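PDB 5MY7: adhesin from Neisseria meningitidis, which probably acts both as an adhesin and as an inhibitor of lysozyme, and has an ACP-like domain related to the MliC lysozyme inhibitors. Local coordinates for residues S35-C38 with K42-K45; I109-P112 with I116-K119; V44-G49 with Y90-G95; M70-D75 with V80-G85. All coordinates share one frame; numbering follows the deposited sequence.

Contact 1 of 4, residues S35-C38 with K42-K45; sequences SYVC and KKVK
The ring of Tyr36 meets Val44 at its edge: the carbonyl O of Val44 lies in the ring plane, 3.5 Å from Tyr36 CD1. The same oxygen accepts the backbone bond from Tyr36 N at 2.9 Å; with CG anti to its own carbonyl carbon (chi1 -57°), the ring starts beside that N, which brings its edge to the oxygen. The ring lies in the interior, its hydroxyl hydrogen-bonded to that of Tyr48. The return bond, Val44 N to Tyr36 O, is longer at 3.2 Å and completes the hydrogen-bonded pair. The two segments are the facing ends of an antiparallel beta hairpin, strands 31-37 and 43-50, and Cys38 N to Lys42 O (2.8 Å) prolongs the ladder toward the turn. On the buried side, Val44 CG1 touches both Tyr36 CB and Cys38 SG, each at 4.1 Å. The sulfur itself is tied by a disulfide to Cys121, which fastens the hairpin to strand 116-121. The other side, exposed, carries Ser35, Val37, Lys43 and Lys45; there Ser35 OG lies 3.9 Å from the aliphatic CG of Lys45. Lys42 carries its ammonium to Val117 O and the ring of Phe118, the latter a cation-pi contact.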
loop_
_atom_site.group_PDB
_atom_site.type_symbol
_atom_site.label_atom_id
_atom_site.label_comp_id
_atom_site.label_asym_id
_atom_site.label_seq_id
_atom_site.Cartn_x
_atom_site.Cartn_y
_atom_site.Cartn_z
ATOM N N SER A 35 3.347 5.703 8.615
ATOM C CA SER A 35 4.708 6.003 8.135
ATOM C C SER A 35 5.593 4.775 8.263
ATOM O O SER A 35 5.549 4.095 9.304
ATOM C CB SER A 35 5.314 7.200 8.934
ATOM O OG SER A 35 4.551 8.359 8.665
ATOM N N TYR A 36 6.364 4.495 7.201
ATOM C CA TYR A 36 7.221 3.301 7.080
ATOM C C TYR A 36 8.700 3.610 6.865
ATOM O O TYR A 36 9.030 4.664 6.290
ATOM C CB TYR A 36 6.778 2.422 5.895
ATOM C CG TYR A 36 5.330 1.953 5.947
ATOM C CD1 TYR A 36 4.321 2.727 5.436
ATOM C CD2 TYR A 36 4.997 0.686 6.468
ATOM C CE1 TYR A 36 2.977 2.301 5.485
ATOM C CE2 TYR A 36 3.691 0.244 6.536
ATOM C CZ TYR A 36 2.668 1.068 6.039
ATOM O OH TYR A 36 1.348 0.664 6.066
ATOM N N VAL A 37 9.572 2.690 7.336
ATOM C CA VAL A 37 11.029 2.660 7.008
ATOM C C VAL A 37 11.256 1.318 6.273
ATOM O O VAL A 37 10.810 0.221 6.728
ATOM C CB VAL A 37 11.918 2.847 8.265
ATOM C CG1 VAL A 37 11.661 4.172 8.909
ATOM C CG2 VAL A 37 11.697 1.758 9.287
ATOM N N CYS A 38 11.988 1.408 5.163
ATOM C CA CYS A 38 12.220 0.290 4.247
ATOM C C CYS A 38 13.710 -0.004 4.075
ATOM O O CYS A 38 14.582 0.658 4.719
ATOM C CB CYS A 38 11.568 0.614 2.897
ATOM S SG CYS A 38 9.886 1.300 2.947
ATOM N N LYS A 42 14.912 3.871 2.862
ATOM C CA LYS A 42 13.863 4.639 2.196
ATOM C C LYS A 42 12.670 4.781 3.148
ATOM O O LYS A 42 12.334 3.872 3.946
ATOM C CB LYS A 42 13.422 3.986 0.872
ATOM C CG LYS A 42 14.520 3.956 -0.177
ATOM C CD LYS A 42 14.041 3.651 -1.587
ATOM C CE LYS A 42 13.250 4.787 -2.169
ATOM N NZ LYS A 42 12.606 4.417 -3.503
ATOM N N LYS A 43 11.995 5.909 3.033
ATOM C CA LYS A 43 10.856 6.274 3.894
ATOM C C LYS A 43 9.627 6.609 3.030
ATOM O O LYS A 43 9.747 7.238 1.995
ATOM C CB LYS A 43 11.221 7.473 4.792
ATOM C CG LYS A 43 12.254 7.089 5.850
ATOM C CD LYS A 43 12.824 8.225 6.688
ATOM C CE LYS A 43 13.966 7.696 7.568
ATOM N NZ LYS A 43 15.188 7.316 6.784
ATOM N N VAL A 44 8.474 6.110 3.442
ATOM C CA VAL A 44 7.231 6.405 2.720
ATOM C C VAL A 44 6.037 6.495 3.679
ATOM O O VAL A 44 5.944 5.683 4.634
ATOM C CB VAL A 44 6.995 5.352 1.557
ATOM C CG1 VAL A 44 6.788 3.916 2.071
ATOM C CG2 VAL A 44 5.831 5.777 0.650
ATOM N N LYS A 45 5.131 7.443 3.387
ATOM C CA LYS A 45 3.899 7.634 4.132
ATOM C C LYS A 45 2.733 7.199 3.234
ATOM O O LYS A 45 2.585 7.724 2.097
ATOM C CB LYS A 45 3.760 9.112 4.526
ATOM C CG LYS A 45 2.662 9.466 5.498
ATOM C CD LYS A 45 2.759 10.943 5.965
ATOM C CE LYS A 45 2.554 11.970 4.816
ATOM N NZ LYS A 45 1.338 11.829 3.882
#

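Contact 2 of 4, residues I109-P112 with I116-K119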
loop_
_atom_site.group_PDB
_atom_site.type_symbol
_atom_site.label_atom_id
_atom_site.label_comp_id
_atom_site.label_asym_id
_atom_site.label_seq_id
_atom_site.Cartn_x
_atom_site.Cartn_y
_atom_site.Cartn_z
ATOM N N ILE A 109 6.249 -1.811 -2.342
ATOM C CA ILE A 109 5.723 -1.067 -3.506
ATOM C C ILE A 109 6.638 -1.338 -4.702
ATOM O O ILE A 109 7.885 -1.167 -4.641
ATOM C CB ILE A 109 5.616 0.463 -3.264
ATOM C CG1 ILE A 109 4.739 0.781 -2.026
ATOM C CG2 ILE A 109 5.049 1.177 -4.482
ATOM C CD1 ILE A 109 4.733 2.237 -1.568
ATOM N N THR A 110 5.989 -1.755 -5.823
ATOM C CA THR A 110 6.648 -2.040 -7.064
ATOM C C THR A 110 6.313 -0.935 -8.074
ATOM O O THR A 110 5.169 -0.491 -8.171
ATOM C CB THR A 110 6.216 -3.441 -7.593
ATOM O OG1 THR A 110 6.507 -4.453 -6.622
ATOM C CG2 THR A 110 6.962 -3.785 -8.855
ATOM N N ALA A 111 7.338 -0.503 -8.823
ATOM C CA ALA A 111 7.182 0.523 -9.855
ATOM C C ALA A 111 6.601 -0.062 -11.165
ATOM O O ALA A 111 6.561 -1.302 -11.336
ATOM C CB ALA A 111 8.532 1.174 -10.098
ATOM N N PRO A 112 6.170 0.793 -12.096
ATOM C CA PRO A 112 5.652 0.298 -13.398
ATOM C C PRO A 112 6.624 -0.599 -14.180
ATOM O O PRO A 112 6.167 -1.419 -15.002
ATOM C CB PRO A 112 5.380 1.584 -14.160
ATOM C CG PRO A 112 5.019 2.571 -13.113
ATOM C CD PRO A 112 5.935 2.239 -11.924
ATOM N N ILE A 116 11.060 -3.507 -7.415
ATOM C CA ILE A 116 10.553 -3.251 -6.096
ATOM C C ILE A 116 11.333 -2.026 -5.567
ATOM O O ILE A 116 12.498 -2.106 -5.274
ATOM C CB ILE A 116 10.624 -4.445 -5.132
ATOM C CG1 ILE A 116 10.015 -5.715 -5.768
ATOM C CG2 ILE A 116 9.904 -4.124 -3.849
ATOM C CD1 ILE A 116 10.393 -7.048 -5.093
ATOM N N VAL A 117 10.675 -0.884 -5.515
ATOM C CA VAL A 117 11.323 0.402 -5.148
ATOM C C VAL A 117 11.137 0.771 -3.670
ATOM O O VAL A 117 11.841 1.663 -3.165
ATOM C CB VAL A 117 10.906 1.559 -6.070
ATOM C CG1 VAL A 117 11.485 1.387 -7.470
ATOM C CG2 VAL A 117 9.417 1.773 -6.129
ATOM N N PHE A 118 10.215 0.128 -2.957
ATOM C CA PHE A 118 10.125 0.208 -1.492
ATOM C C PHE A 118 10.000 -1.254 -1.012
ATOM O O PHE A 118 8.936 -1.904 -1.233
ATOM C CB PHE A 118 8.917 1.055 -1.048
ATOM C CG PHE A 118 9.039 2.534 -1.436
ATOM C CD1 PHE A 118 8.626 2.977 -2.693
ATOM C CD2 PHE A 118 9.599 3.482 -0.562
ATOM C CE1 PHE A 118 8.770 4.301 -3.075
ATOM C CE2 PHE A 118 9.732 4.802 -0.976
ATOM C CZ PHE A 118 9.328 5.214 -2.212
ATOM N N LYS A 119 11.064 -1.764 -0.407
ATOM C CA LYS A 119 11.196 -3.215 -0.121
ATOM C C LYS A 119 11.246 -3.438 1.390
ATOM O O LYS A 119 11.920 -2.679 2.123
ATOM C CB LYS A 119 12.421 -3.823 -0.876
ATOM C CG LYS A 119 12.489 -5.330 -0.778
ATOM C CD LYS A 119 13.485 -5.912 -1.783
ATOM C CE LYS A 119 13.603 -7.404 -1.537
ATOM N NZ LYS A 119 12.274 -8.091 -1.603
#
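Ile109 and Phe118 form an antiparallel hydrogen-bonded pair within a classic beta bulge, in which Val117 and Phe118 both face Ile109, whose carbonyl O accepts in its own plane from Val117 N at 2.9 Å and from Phe118 N at 3.2 Å, and beyond which the register slips by one to pair Thr110 with Ile116.

On the buried side, Ile109 and Phe118 run side by side in the same direction, and Phe118 CD1 lies 4.0 Å from Ile109 CB. Thr110 and Ile116 meet at a slant on the other side, with OG1 of the threonine 3.8 Å from Ile116 CG1. Val117 CG1, anti to its carbonyl carbon (chi1 -70°), meets Ala111 CB at 4.0 Å, while CG2, set between backbone N and carbonyl carbon, comes 3.6 Å from Ile109 O. Of the two bonds to that oxygen, the one from Phe118 N approaches on a lone pair and is the straighter (165° at the hydrogen, against 136°).

The chain turns a corner at Val117 and Phe118, in strand 116-121 at one margin of its sheet. On the other flank of strand 107-110, Thr110 bonds through its backbone to Val91 in strand 91-94; the loop residue Tyr90 also packs on Ile109 and Ala111.

Contact 3 of 4, residues V44-G49 with Y90-G95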
loop_
_atom_site.group_PDB
_atom_site.type_symbol
_atom_site.label_atom_id
_atom_site.label_comp_id
_atom_site.label_asym_id
_atom_site.label_seq_id
_atom_site.Cartn_x
_atom_site.Cartn_y
_atom_site.Cartn_z
ATOM N N VAL A 44 8.474 6.110 3.442
ATOM C CA VAL A 44 7.231 6.405 2.720
ATOM C C VAL A 44 6.037 6.495 3.679
ATOM O O VAL A 44 5.944 5.683 4.634
ATOM C CB VAL A 44 6.995 5.352 1.557
ATOM C CG1 VAL A 44 6.788 3.916 2.071
ATOM C CG2 VAL A 44 5.831 5.777 0.650
ATOM N N LYS A 45 5.131 7.443 3.387
ATOM C CA LYS A 45 3.899 7.634 4.132
ATOM C C LYS A 45 2.733 7.199 3.234
ATOM O O LYS A 45 2.585 7.724 2.097
ATOM C CB LYS A 45 3.760 9.112 4.526
ATOM C CG LYS A 45 2.662 9.466 5.498
ATOM C CD LYS A 45 2.759 10.943 5.965
ATOM C CE LYS A 45 2.554 11.970 4.816
ATOM N NZ LYS A 45 1.338 11.829 3.882
ATOM N N VAL A 46 1.874 6.320 3.766
ATOM C CA VAL A 46 0.727 5.790 2.996
ATOM C C VAL A 46 -0.564 6.031 3.748
ATOM O O VAL A 46 -0.654 5.764 4.952
ATOM C CB VAL A 46 0.855 4.247 2.723
ATOM C CG1 VAL A 46 -0.305 3.732 1.832
ATOM C CG2 VAL A 46 2.208 3.944 2.089
ATOM N N THR A 47 -1.570 6.548 3.023
ATOM C CA THR A 47 -2.911 6.803 3.523
ATOM C C THR A 47 -3.887 5.781 2.933
ATOM O O THR A 47 -3.953 5.641 1.703
ATOM C CB THR A 47 -3.351 8.247 3.228
ATOM O OG1 THR A 47 -2.428 9.161 3.848
ATOM C CG2 THR A 47 -4.793 8.511 3.753
ATOM N N TYR A 48 -4.590 5.064 3.815
ATOM C CA TYR A 48 -5.573 4.070 3.432
ATOM C C TYR A 48 -6.978 4.612 3.631
ATOM O O TYR A 48 -7.303 5.180 4.713
ATOM C CB TYR A 48 -5.389 2.768 4.232
ATOM C CG TYR A 48 -3.995 2.164 4.125
ATOM C CD1 TYR A 48 -3.647 1.344 3.041
ATOM C CD2 TYR A 48 -2.987 2.439 5.059
ATOM C CE1 TYR A 48 -2.376 0.812 2.901
ATOM C CE2 TYR A 48 -1.720 1.892 4.930
ATOM C CZ TYR A 48 -1.408 1.093 3.843
ATOM O OH TYR A 48 -0.140 0.533 3.694
ATOM N N GLY A 49 -7.820 4.416 2.600
ATOM C CA GLY A 49 -9.261 4.681 2.711
ATOM C C GLY A 49 -10.068 3.466 3.129
ATOM O O GLY A 49 -9.803 2.342 2.666
ATOM N N TYR A 90 1.966 2.004 -10.296
ATOM C CA TYR A 90 2.574 1.498 -9.056
ATOM C C TYR A 90 1.633 0.463 -8.424
ATOM O O TYR A 90 0.384 0.624 -8.468
ATOM C CB TYR A 90 2.874 2.646 -8.049
ATOM C CG TYR A 90 4.088 3.490 -8.451
ATOM C CD1 TYR A 90 3.948 4.584 -9.310
ATOM C CD2 TYR A 90 5.346 3.228 -7.935
ATOM C CE1 TYR A 90 5.051 5.342 -9.675
ATOM C CE2 TYR A 90 6.457 3.985 -8.291
ATOM C CZ TYR A 90 6.304 5.048 -9.164
ATOM O OH TYR A 90 7.391 5.824 -9.527
ATOM N N VAL A 91 2.225 -0.532 -7.737
ATOM C CA VAL A 91 1.454 -1.595 -7.075
ATOM C C VAL A 91 1.955 -1.799 -5.645
ATOM O O VAL A 91 3.168 -2.074 -5.427
ATOM C CB VAL A 91 1.545 -2.927 -7.880
ATOM C CG1 VAL A 91 0.845 -4.077 -7.139
ATOM C CG2 VAL A 91 0.926 -2.749 -9.278
ATOM N N LEU A 92 1.035 -1.688 -4.687
ATOM C CA LEU A 92 1.332 -1.900 -3.264
ATOM C C LEU A 92 0.809 -3.264 -2.804
ATOM O O LEU A 92 -0.368 -3.574 -3.036
ATOM C CB LEU A 92 0.793 -0.756 -2.407
ATOM C CG LEU A 92 1.161 -0.737 -0.890
ATOM C CD1 LEU A 92 1.117 0.695 -0.373
ATOM C CD2 LEU A 92 0.300 -1.609 0.017
ATOM N N GLY A 93 1.664 -4.056 -2.140
ATOM C CA GLY A 93 1.255 -5.332 -1.550
ATOM C C GLY A 93 1.455 -5.355 -0.021
ATOM O O GLY A 93 2.479 -4.821 0.503
ATOM N N THR A 94 0.453 -5.869 0.686
ATOM C CA THR A 94 0.437 -5.929 2.157
ATOM C C THR A 94 -0.364 -7.128 2.643
ATOM O O THR A 94 -0.714 -7.997 1.833
ATOM C CB THR A 94 -0.060 -4.599 2.753
ATOM O OG1 THR A 94 0.195 -4.576 4.183
ATOM C CG2 THR A 94 -1.517 -4.345 2.469
ATOM N N GLY A 95 -0.581 -7.228 3.954
ATOM C CA GLY A 95 -1.421 -8.268 4.513
ATOM C C GLY A 95 -2.908 -7.963 4.448
ATOM O O GLY A 95 -3.399 -7.241 3.558
#
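Val46 and Leu92 point their side chains at each other from two different sheets and meet tip to tip, Val46 CG1 lying 4.0 Å from Leu92 CD1. Extended first torsions direct both: CG1 of Val46 is trans to the backbone N (chi1 -176°), and so is CG of Leu92 (chi1 -173°). In the leucine the second torsion is extended as well (chi2 154°), which carries CD1 further outward. The backbones stay well apart, with 9.9 Å between the CA atoms of Val46 and Leu92, and no hydrogen bond crosses the gap. The joint between these segments is thus made by side chains alone.

Tyr48, two residues along on the same side of its strand as Val46, frames the meeting from beside it. Val46 CG1 sits over one face of the tyrosine ring, 3.5 Å above the plane and displaced toward the rim. The same methyl group consequently touches an aromatic face within its own strand and a leucine methyl across the interior. Tyr48 OH approaches Leu92 CD1 at 4.3 Å; although it borders this apolar group, the buried hydroxyl has its hydrogen-bonding partner in Tyr36.

Ile107 of the neighbouring strand 107-110 touches Val46, Tyr48 and Leu92, and Ala59 of strand 56-63 packs on Val46 and Tyr48. The contact lies close to the centre of the chain. Apolar side chains meeting end to end between the two antiparallel sheets, as here, contribute to the hydrophobic core of this all-beta ACP-like domain, consistent with the interior of a small beta barrel.

Contact 4 of 4, residues M70-D75 with V80-G85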
loop_
_atom_site.group_PDB
_atom_site.type_symbol
_atom_site.label_atom_id
_atom_site.label_comp_id
_atom_site.label_asym_id
_atom_site.label_seq_id
_atom_site.Cartn_x
_atom_site.Cartn_y
_atom_site.Cartn_z
ATOM N N MET A 70 -3.641 4.418 -5.477
ATOM C CA MET A 70 -3.754 3.034 -6.016
ATOM C C MET A 70 -5.050 2.374 -5.517
ATOM O O MET A 70 -5.193 2.085 -4.314
ATOM C CB MET A 70 -2.533 2.237 -5.541
ATOM C CG MET A 70 -1.186 2.794 -6.033
ATOM S SD MET A 70 0.277 2.050 -5.252
ATOM C CE MET A 70 0.299 3.095 -3.801
ATOM N N PRO A 71 -6.043 2.187 -6.417
ATOM C CA PRO A 71 -7.303 1.566 -5.970
ATOM C C PRO A 71 -7.115 0.105 -5.532
ATOM O O PRO A 71 -6.298 -0.594 -6.149
ATOM C CB PRO A 71 -8.168 1.555 -7.237
ATOM C CG PRO A 71 -7.184 1.566 -8.354
ATOM C CD PRO A 71 -6.067 2.452 -7.862
ATOM N N VAL A 72 -7.886 -0.373 -4.564
ATOM C CA VAL A 72 -7.788 -1.784 -4.157
ATOM C C VAL A 72 -8.061 -2.678 -5.391
ATOM O O VAL A 72 -8.940 -2.370 -6.239
ATOM C CB VAL A 72 -8.683 -2.109 -2.962
ATOM C CG1 VAL A 72 -10.170 -2.056 -3.339
ATOM C CG2 VAL A 72 -8.308 -3.437 -2.297
ATOM N N ASN A 73 -7.293 -3.755 -5.476
ATOM C CA ASN A 73 -7.417 -4.681 -6.587
ATOM C C ASN A 73 -8.038 -5.980 -6.041
ATOM O O ASN A 73 -7.341 -6.866 -5.515
ATOM C CB ASN A 73 -6.049 -4.904 -7.238
ATOM C CG ASN A 73 -6.158 -5.661 -8.536
ATOM O OD1 ASN A 73 -6.986 -6.584 -8.666
ATOM N ND2 ASN A 73 -5.377 -5.264 -9.496
ATOM N N LEU A 74 -9.352 -6.085 -6.181
ATOM C CA LEU A 74 -10.049 -7.242 -5.597
ATOM C C LEU A 74 -9.720 -8.537 -6.308
ATOM O O LEU A 74 -9.655 -9.622 -5.653
ATOM C CB LEU A 74 -11.573 -7.049 -5.574
ATOM C CG LEU A 74 -12.062 -5.841 -4.804
ATOM C CD1 LEU A 74 -13.573 -5.683 -4.969
ATOM C CD2 LEU A 74 -11.661 -5.935 -3.347
ATOM N N ASP A 75 -9.493 -8.477 -7.629
ATOM C CA ASP A 75 -9.184 -9.720 -8.416
ATOM C C ASP A 75 -7.885 -10.379 -8.007
ATOM O O ASP A 75 -7.760 -11.605 -8.081
ATOM C CB ASP A 75 -9.068 -9.370 -9.896
ATOM C CG ASP A 75 -10.390 -9.087 -10.544
ATOM O OD1 ASP A 75 -11.459 -9.198 -9.893
ATOM O OD2 ASP A 75 -10.345 -8.785 -11.768
ATOM N N VAL A 80 -4.388 -14.069 2.316
ATOM C CA VAL A 80 -3.176 -13.605 3.071
ATOM C C VAL A 80 -2.666 -12.240 2.619
ATOM O O VAL A 80 -1.921 -11.625 3.387
ATOM C CB VAL A 80 -2.005 -14.649 3.101
ATOM C CG1 VAL A 80 -2.489 -15.948 3.706
ATOM C CG2 VAL A 80 -1.397 -14.897 1.731
ATOM N N GLU A 81 -2.962 -11.795 1.394
ATOM C CA GLU A 81 -2.305 -10.605 0.810
ATOM C C GLU A 81 -3.351 -9.692 0.155
ATOM O O GLU A 81 -4.263 -10.170 -0.551
ATOM C CB GLU A 81 -1.361 -11.037 -0.292
ATOM C CG GLU A 81 -0.195 -10.133 -0.628
ATOM C CD GLU A 81 0.956 -10.922 -1.280
ATOM O OE1 GLU A 81 0.776 -12.130 -1.584
ATOM O OE2 GLU A 81 2.040 -10.336 -1.454
ATOM N N THR A 82 -3.264 -8.401 0.431
ATOM C CA THR A 82 -4.050 -7.387 -0.278
ATOM C C THR A 82 -3.131 -6.632 -1.262
ATOM O O THR A 82 -2.029 -6.212 -0.868
ATOM C CB THR A 82 -4.720 -6.376 0.694
ATOM O OG1 THR A 82 -5.449 -7.073 1.741
ATOM C CG2 THR A 82 -5.677 -5.436 -0.022
ATOM N N PHE A 83 -3.613 -6.435 -2.502
ATOM C CA PHE A 83 -2.934 -5.632 -3.531
ATOM C C PHE A 83 -3.773 -4.418 -3.885
ATOM O O PHE A 83 -5.037 -4.462 -3.924
ATOM C CB PHE A 83 -2.638 -6.441 -4.789
ATOM C CG PHE A 83 -1.515 -7.428 -4.602
ATOM C CD1 PHE A 83 -0.192 -7.015 -4.701
ATOM C CD2 PHE A 83 -1.792 -8.774 -4.393
ATOM C CE1 PHE A 83 0.841 -7.908 -4.561
ATOM C CE2 PHE A 83 -0.743 -9.676 -4.226
ATOM C CZ PHE A 83 0.553 -9.219 -4.315
ATOM N N TYR A 84 -3.059 -3.307 -4.106
ATOM C CA TYR A 84 -3.598 -2.033 -4.632
ATOM C C TYR A 84 -2.878 -1.651 -5.926
ATOM O O TYR A 84 -1.629 -1.792 -5.985
ATOM C CB TYR A 84 -3.437 -0.898 -3.610
ATOM C CG TYR A 84 -4.011 -1.173 -2.230
ATOM C CD1 TYR A 84 -3.305 -1.909 -1.287
ATOM C CD2 TYR A 84 -5.233 -0.686 -1.853
ATOM C CE1 TYR A 84 -3.784 -2.139 -0.020
ATOM C CE2 TYR A 84 -5.745 -0.933 -0.585
ATOM C CZ TYR A 84 -5.023 -1.650 0.348
ATOM O OH TYR A 84 -5.489 -1.875 1.655
ATOM N N GLY A 85 -3.607 -1.129 -6.932
ATOM C CA GLY A 85 -3.008 -0.649 -8.183
ATOM C C GLY A 85 -3.429 -1.464 -9.381
ATOM O O GLY A 85 -4.080 -2.495 -9.245
#
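Asn73 extends CG trans to its backbone N (chi1 -170°), which directs the amide to Gly85, while Tyr84, with CG anti to its carbonyl carbon (chi1 -54°), lays its ring beside Val72. Asn73 ND2 donates to Gly85 O at 3.1 Å; the approach is close to the line of the C=O, and the acceptor lies 16° out of the amide plane. OD1 of the same side chain accepts from Lys76 N, so both ends of the amide are engaged and its rotation is fixed. The backbone adds two more bonds, Asn73 N to Phe83 O at 2.8 Å and Gly85 N to Pro71 O at 2.9 Å.

Beside the CD2-CE2 side of the tyrosine ring, Val72 CB stands 3.9 Å from Tyr84 CD2, the two side chains crossing at a slant. Met70 CB packs 3.8 Å from Tyr84 CB, and Thr82 CG2 reaches Val72 CG2 at 4.0 Å. The hydroxyl of Tyr84 is bonded to Thr56 OG1. Gly85, with positive phi and no side chain, passes close to Met70, whose CB lies 3.8 Å from Gly85 N.

A single bridge, Val72 with Tyr84, joins the two sheets along their outer strands 66-71 and 82-84, consistent with the small, flattened antiparallel beta barrel of MliC-like lysozyme inhibitors.

How the contacts relate
From the N terminus, contact 1 closes the first hairpin, between strands 31-37 and 43-50. Strand 43-50 then enters contact 3, which shares Val44 and Lys45 with contact 1 and closes a loop of 40 residues on reaching 90-95. Contact 4 is nested within that loop, where the chain passes from the first sheet to the second; its two segments flank a four-residue connection. Contact 2 follows in series and closes the last hairpin, strands 107-110 and 116-121. Contacts 1 and 2 touch, which brings the first and last hairpins together, while contacts 1 and 4 lie on opposite sides of the chain's centre. Contacts 3 and 4 both bridge the two sheets; contacts 1 and 2 each lie within one.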